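Local coordinates for protein putative glycosyltransferase (GalT1) (Streptococcus parasanguinis, PDB 4PHR) that probably transfers a sugar from a nucleotide-sugar donor through its GT-D-type glycosyltransferase domain, the part present here, which binds UDP, at residues A57-Q62 against L212-T217; D147-E152 against R190-N195. All coordinates share one frame; numbering follows the deposited sequence.

Interaction 1 of 2, residues A57-Q62 against L212-T217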
loop_
_atom_site.group_PDB
_atom_site.type_symbol
_atom_site.label_atom_id
_atom_site.label_comp_id
_atom_site.label_asym_id
_atom_site.label_seq_id
_atom_site.Cartn_x
_atom_site.Cartn_y
_atom_site.Cartn_z
ATOM N N ALA A 57 -9.381 -13.618 -3.676
ATOM C CA ALA A 57 -10.300 -13.247 -2.608
ATOM C C ALA A 57 -10.084 -14.126 -1.373
ATOM O O ALA A 57 -10.046 -13.633 -0.248
ATOM C CB ALA A 57 -11.742 -13.329 -3.091
ATOM N N LYS A 58 -9.942 -15.431 -1.590
ATOM C CA LYS A 58 -9.704 -16.356 -0.495
ATOM C C LYS A 58 -8.379 -16.098 0.234
ATOM O O LYS A 58 -8.331 -16.102 1.469
ATOM C CB LYS A 58 -9.779 -17.799 -1.002
ATOM C CG LYS A 58 -9.513 -18.839 0.062
ATOM C CD LYS A 58 -9.688 -20.246 -0.502
ATOM C CE LYS A 58 -9.313 -21.308 0.520
ATOM N NZ LYS A 58 -10.264 -21.348 1.665
ATOM N N ARG A 59 -7.304 -15.862 -0.521
ATOM C CA ARG A 59 -6.011 -15.549 0.093
ATOM C C ARG A 59 -6.112 -14.284 0.944
ATOM O O ARG A 59 -5.601 -14.241 2.066
ATOM C CB ARG A 59 -4.914 -15.377 -0.964
ATOM C CG ARG A 59 -4.408 -16.690 -1.550
ATOM C CD ARG A 59 -3.774 -17.600 -0.486
ATOM N NE ARG A 59 -2.478 -17.119 -0.008
ATOM C CZ ARG A 59 -2.205 -16.808 1.259
ATOM N NH1 ARG A 59 -3.131 -16.928 2.199
ATOM N NH2 ARG A 59 -0.999 -16.378 1.592
ATOM N N LEU A 60 -6.760 -13.252 0.409
ATOM C CA LEU A 60 -6.918 -11.997 1.142
ATOM C C LEU A 60 -7.640 -12.233 2.469
ATOM O O LEU A 60 -7.239 -11.701 3.510
ATOM C CB LEU A 60 -7.659 -10.961 0.296
ATOM C CG LEU A 60 -6.863 -10.377 -0.879
ATOM C CD1 LEU A 60 -7.749 -9.462 -1.715
ATOM C CD2 LEU A 60 -5.623 -9.637 -0.398
ATOM N N GLN A 61 -8.700 -13.037 2.440
ATOM C CA GLN A 61 -9.438 -13.348 3.667
ATOM C C GLN A 61 -8.551 -14.076 4.679
ATOM O O GLN A 61 -8.591 -13.795 5.878
ATOM C CB GLN A 61 -10.681 -14.183 3.345
ATOM C CG GLN A 61 -11.765 -13.400 2.626
ATOM C CD GLN A 61 -12.804 -14.288 1.959
ATOM O OE1 GLN A 61 -12.613 -15.496 1.823
ATOM N NE2 GLN A 61 -13.907 -13.689 1.534
ATOM N N GLN A 62 -7.745 -15.012 4.194
ATOM C CA GLN A 62 -6.824 -15.734 5.064
ATOM C C GLN A 62 -5.791 -14.798 5.688
ATOM O O GLN A 62 -5.495 -14.872 6.878
ATOM C CB GLN A 62 -6.112 -16.834 4.277
ATOM C CG GLN A 62 -7.021 -17.953 3.822
ATOM C CD GLN A 62 -6.321 -18.913 2.896
ATOM O OE1 GLN A 62 -5.359 -18.553 2.207
ATOM N NE2 GLN A 62 -6.791 -20.149 2.876
ATOM N N LEU A 212 1.642 -11.411 -2.043
ATOM C CA LEU A 212 3.090 -11.494 -2.185
ATOM C C LEU A 212 3.775 -11.265 -0.840
ATOM O O LEU A 212 4.643 -12.044 -0.436
ATOM C CB LEU A 212 3.584 -10.469 -3.212
ATOM C CG LEU A 212 5.063 -10.556 -3.599
ATOM C CD1 LEU A 212 5.369 -11.930 -4.177
ATOM C CD2 LEU A 212 5.439 -9.458 -4.589
ATOM N N VAL A 213 3.390 -10.204 -0.134
ATOM C CA VAL A 213 4.005 -9.918 1.164
ATOM C C VAL A 213 3.776 -11.071 2.152
ATOM O O VAL A 213 4.690 -11.494 2.856
ATOM C CB VAL A 213 3.508 -8.568 1.741
ATOM C CG1 VAL A 213 3.894 -8.429 3.212
ATOM C CG2 VAL A 213 4.071 -7.403 0.915
ATOM N N ALA A 214 2.550 -11.581 2.199
ATOM C CA ALA A 214 2.230 -12.699 3.083
ATOM C C ALA A 214 3.125 -13.902 2.801
ATOM O O ALA A 214 3.697 -14.488 3.723
ATOM C CB ALA A 214 0.764 -13.075 2.953
ATOM N N ASP A 215 3.262 -14.264 1.528
ATOM C CA ASP A 215 4.060 -15.440 1.168
ATOM C C ASP A 215 5.561 -15.228 1.384
ATOM O O ASP A 215 6.268 -16.147 1.791
ATOM C CB ASP A 215 3.783 -15.876 -0.273
ATOM C CG ASP A 215 2.401 -16.497 -0.451
ATOM O OD1 ASP A 215 1.741 -16.834 0.562
ATOM O OD2 ASP A 215 1.979 -16.663 -1.618
ATOM N N LEU A 216 6.053 -14.025 1.092
ATOM C CA LEU A 216 7.459 -13.681 1.314
ATOM C C LEU A 216 7.789 -13.737 2.809
ATOM O O LEU A 216 8.874 -14.163 3.204
ATOM C CB LEU A 216 7.751 -12.274 0.783
ATOM C CG LEU A 216 8.569 -11.950 -0.470
ATOM C CD1 LEU A 216 8.862 -13.147 -1.370
ATOM C CD2 LEU A 216 7.895 -10.808 -1.241
ATOM N N THR A 217 6.846 -13.288 3.631
ATOM C CA THR A 217 7.002 -13.273 5.084
ATOM C C THR A 217 7.078 -14.688 5.649
ATOM O O THR A 217 7.851 -14.960 6.574
ATOM C CB THR A 217 5.838 -12.506 5.749
ATOM O OG1 THR A 217 5.826 -11.160 5.262
ATOM C CG2 THR A 217 5.978 -12.488 7.266
HETATM O O HOH W 1 -0.601 -17.528 -2.149
#

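Interaction 2 of 2, residues D147-E152 against R190-N195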
loop_
_atom_site.group_PDB
_atom_site.type_symbol
_atom_site.label_atom_id
_atom_site.label_comp_id
_atom_site.label_asym_id
_atom_site.label_seq_id
_atom_site.Cartn_x
_atom_site.Cartn_y
_atom_site.Cartn_z
ATOM N N ASP A 147 19.687 -2.105 0.434
ATOM C CA ASP A 147 19.539 -2.563 -0.946
ATOM C C ASP A 147 18.093 -2.979 -1.147
ATOM O O ASP A 147 17.580 -3.813 -0.402
ATOM C CB ASP A 147 20.470 -3.741 -1.226
ATOM C CG ASP A 147 21.935 -3.350 -1.163
ATOM O OD1 ASP A 147 22.336 -2.419 -1.898
ATOM O OD2 ASP A 147 22.677 -3.966 -0.373
ATOM N N LEU A 148 17.441 -2.397 -2.151
ATOM C CA LEU A 148 16.013 -2.601 -2.349
ATOM C C LEU A 148 15.693 -3.502 -3.523
ATOM O O LEU A 148 16.368 -3.456 -4.557
ATOM C CB LEU A 148 15.312 -1.264 -2.593
ATOM C CG LEU A 148 15.411 -0.230 -1.479
ATOM C CD1 LEU A 148 14.703 1.061 -1.881
ATOM C CD2 LEU A 148 14.847 -0.814 -0.193
ATOM N N LEU A 149 14.640 -4.300 -3.361
ATOM C CA LEU A 149 13.971 -4.924 -4.488
ATOM C C LEU A 149 12.563 -4.347 -4.512
ATOM O O LEU A 149 11.797 -4.543 -3.572
ATOM C CB LEU A 149 13.924 -6.445 -4.324
ATOM C CG LEU A 149 13.171 -7.210 -5.417
ATOM C CD1 LEU A 149 13.792 -6.962 -6.788
ATOM C CD2 LEU A 149 13.146 -8.699 -5.104
ATOM N N ILE A 150 12.245 -3.599 -5.560
ATOM C CA ILE A 150 10.923 -3.006 -5.693
ATOM C C ILE A 150 10.129 -3.816 -6.697
ATOM O O ILE A 150 10.569 -4.005 -7.834
ATOM C CB ILE A 150 11.003 -1.530 -6.153
ATOM C CG1 ILE A 150 11.734 -0.676 -5.107
ATOM C CG2 ILE A 150 9.610 -0.990 -6.481
ATOM C CD1 ILE A 150 11.912 0.765 -5.524
ATOM N N VAL A 151 8.980 -4.316 -6.259
ATOM C CA VAL A 151 8.093 -5.091 -7.116
ATOM C C VAL A 151 6.887 -4.203 -7.359
ATOM O O VAL A 151 6.167 -3.873 -6.424
ATOM C CB VAL A 151 7.671 -6.417 -6.434
ATOM C CG1 VAL A 151 6.800 -7.261 -7.373
ATOM C CG2 VAL A 151 8.908 -7.207 -5.991
ATOM N N GLU A 152 6.699 -3.777 -8.605
ATOM C CA GLU A 152 5.688 -2.779 -8.931
ATOM C C GLU A 152 5.232 -2.992 -10.367
ATOM O O GLU A 152 5.813 -3.805 -11.100
ATOM C CB GLU A 152 6.257 -1.369 -8.770
ATOM C CG GLU A 152 7.419 -1.091 -9.716
ATOM C CD GLU A 152 7.962 0.323 -9.643
ATOM O OE1 GLU A 152 7.494 1.112 -8.785
ATOM O OE2 GLU A 152 8.860 0.646 -10.458
ATOM N N ARG A 190 7.984 -16.301 -7.581
ATOM C CA ARG A 190 9.199 -17.046 -7.904
ATOM C C ARG A 190 10.382 -16.107 -8.187
ATOM O O ARG A 190 11.467 -16.286 -7.637
ATOM C CB ARG A 190 8.936 -17.966 -9.097
ATOM C CG ARG A 190 10.104 -18.874 -9.458
ATOM C CD ARG A 190 9.724 -19.896 -10.530
ATOM N NE ARG A 190 9.347 -19.266 -11.794
ATOM C CZ ARG A 190 8.106 -19.229 -12.273
ATOM N NH1 ARG A 190 7.112 -19.796 -11.597
ATOM N NH2 ARG A 190 7.857 -18.631 -13.430
ATOM N N LEU A 191 10.159 -15.083 -9.010
ATOM C CA LEU A 191 11.243 -14.171 -9.373
ATOM C C LEU A 191 11.585 -13.206 -8.239
ATOM O O LEU A 191 12.732 -12.785 -8.098
ATOM C CB LEU A 191 10.910 -13.403 -10.658
ATOM C CG LEU A 191 10.757 -14.271 -11.916
ATOM C CD1 LEU A 191 10.693 -13.419 -13.173
ATOM C CD2 LEU A 191 11.882 -15.304 -12.027
ATOM N N THR A 192 10.595 -12.855 -7.427
ATOM C CA THR A 192 10.874 -12.018 -6.260
ATOM C C THR A 192 11.831 -12.739 -5.308
ATOM O O THR A 192 12.842 -12.171 -4.892
ATOM C CB THR A 192 9.584 -11.597 -5.524
ATOM O OG1 THR A 192 8.741 -10.861 -6.420
ATOM C CG2 THR A 192 9.916 -10.714 -4.330
ATOM N N GLU A 193 11.533 -14.001 -5.002
ATOM C CA GLU A 193 12.399 -14.812 -4.150
ATOM C C GLU A 193 13.822 -14.891 -4.699
ATOM O O GLU A 193 14.792 -14.752 -3.957
ATOM C CB GLU A 193 11.858 -16.236 -4.033
ATOM C CG GLU A 193 10.523 -16.377 -3.333
ATOM C CD GLU A 193 10.035 -17.815 -3.343
ATOM O OE1 GLU A 193 10.880 -18.733 -3.241
ATOM O OE2 GLU A 193 8.811 -18.031 -3.468
ATOM N N LYS A 194 13.934 -15.134 -6.000
ATOM C CA LYS A 194 15.233 -15.287 -6.649
ATOM C C LYS A 194 16.083 -14.029 -6.525
ATOM O O LYS A 194 17.315 -14.099 -6.523
ATOM C CB LYS A 194 15.050 -15.607 -8.131
ATOM C CG LYS A 194 14.658 -17.038 -8.426
ATOM C CD LYS A 194 14.268 -17.172 -9.884
ATOM C CE LYS A 194 14.160 -18.622 -10.287
ATOM N NZ LYS A 194 15.501 -19.261 -10.236
ATOM N N ASN A 195 15.426 -12.877 -6.450
ATOM C CA ASN A 195 16.131 -11.604 -6.477
ATOM C C ASN A 195 16.210 -10.904 -5.131
ATOM O O ASN A 195 16.742 -9.794 -5.036
ATOM C CB ASN A 195 15.499 -10.676 -7.516
ATOM C CG ASN A 195 15.862 -11.066 -8.934
ATOM O OD1 ASN A 195 16.950 -10.748 -9.411
ATOM N ND2 ASN A 195 14.961 -11.766 -9.611
#

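Interaction 1 of 2, residues A57-Q62 against L212-T217
Arg59 reaches across from helix 54-64 to Asp215 of helix 206-218, and its NH2 gives a hydrogen bond of 3.0 Å to Asp215 OD1 within a salt bridge. The bond is bent, 139° at the hydrogen, and arrives on the syn side of OD1 but clearly out of the carboxylate plane, although the guanidinium and carboxylate planes are nearly parallel, 13° apart, with OD1 at the guanidinium edge. A water accepts from Arg59 NE at 2.9 Å and donates to Asp215 OD2. Both helices belong to the GT-D glycosyltransferase domain, and helix 206-218 also carries Lys210, a UDP-binding residue one turn before Ala214. A long, flexible arginine suits a span where the nearest CA atoms, those of Arg59 and Ala214, stand 9.2 Å apart. In both Arg59 and Asp215, CG stands beside the backbone N; the arginine chain then bends at chi2 (-61°) and chi3, turning its guanidinium to Asp215. Arg59 NH1 donates to Gln62 OE1 at 2.8 Å, one turn on, so all three guanidinium nitrogens have partners and the group's rotation is limited. The small Ala214 brings its CB to 4.0 Å from Arg59 NH2. Asp215 OD2 is also hydrogen-bonded to Tyr185 OH, at the start of helix 185-195.

Interaction 2 of 2, residues D147-E152 against R190-N195
The flat groups here are the Asn195 amide and the peptide carbonyls of Thr192 and Asn195, and it is those carbonyls, together with the CB of Asn195, that meet the side chain of Leu149. The amide itself is turned back onto its own helix: in its plane ND2 donates to Leu191 O at 2.9 Å, a nearly straight bond of 164°, and what Asn195 offers the strand is therefore the CB, 3.9 Å from Leu149 CD2. The two side chains cross at about a right angle. Leu149 CD2 also lies 3.5 Å from Thr192 O and 3.9 Å from Thr192 CG2. With CG anti to the backbone N (chi1 177°), the leucine extends its branched end toward Thr192 and Asn195. Two residues along, on the same face of the strand, Val151 CG2 rests 3.7 Å from Thr192 OG1, their side chains crossing obliquely. Strand 147-153 is central in a five-stranded parallel sheet of a Rossmann-like kind, and helix 185-195 runs antiparallel to it (171°, axes 9.8 Å apart), as expected of a helix connecting parallel strands, here following strand 170-176 and leading to strand 200-204. Beta-branched valine suits the extended strand. Threonine suits the helix because its methyl, CG2, can face the strand's side chains while OG1 hydrogen-bonds to Ile188 O one turn earlier. No hydrogen bond joins the segments, so the contact depends on shape and apolar burial, while the helix takes up Thr192 OG1 and Asn195 ND2 on its own carbonyls.

Interaction 2 is buried, whereas interaction 1 lies at the surface, their centres about 17 Å apart. The two share no segment, but helix 206-218 relates them: Leu212 and Leu216 give it an apolar side toward the sheet and Thr192, Leu216 CD2 lying 3.7 Å from Thr192 CG2 and Leu212 CD2 3.8 Å from Val151 CG1, while Asp215 faces Arg59 and also meets Tyr185 of helix 185-195. Chemistry follows place. Between two helices at the surface, a charged pair and a water span the gap; between strand and helix in the interior, leucine and valine methyls rest against threonine and asparagine atoms, carbonyl oxygens among them, without any cross-segment hydrogen bond.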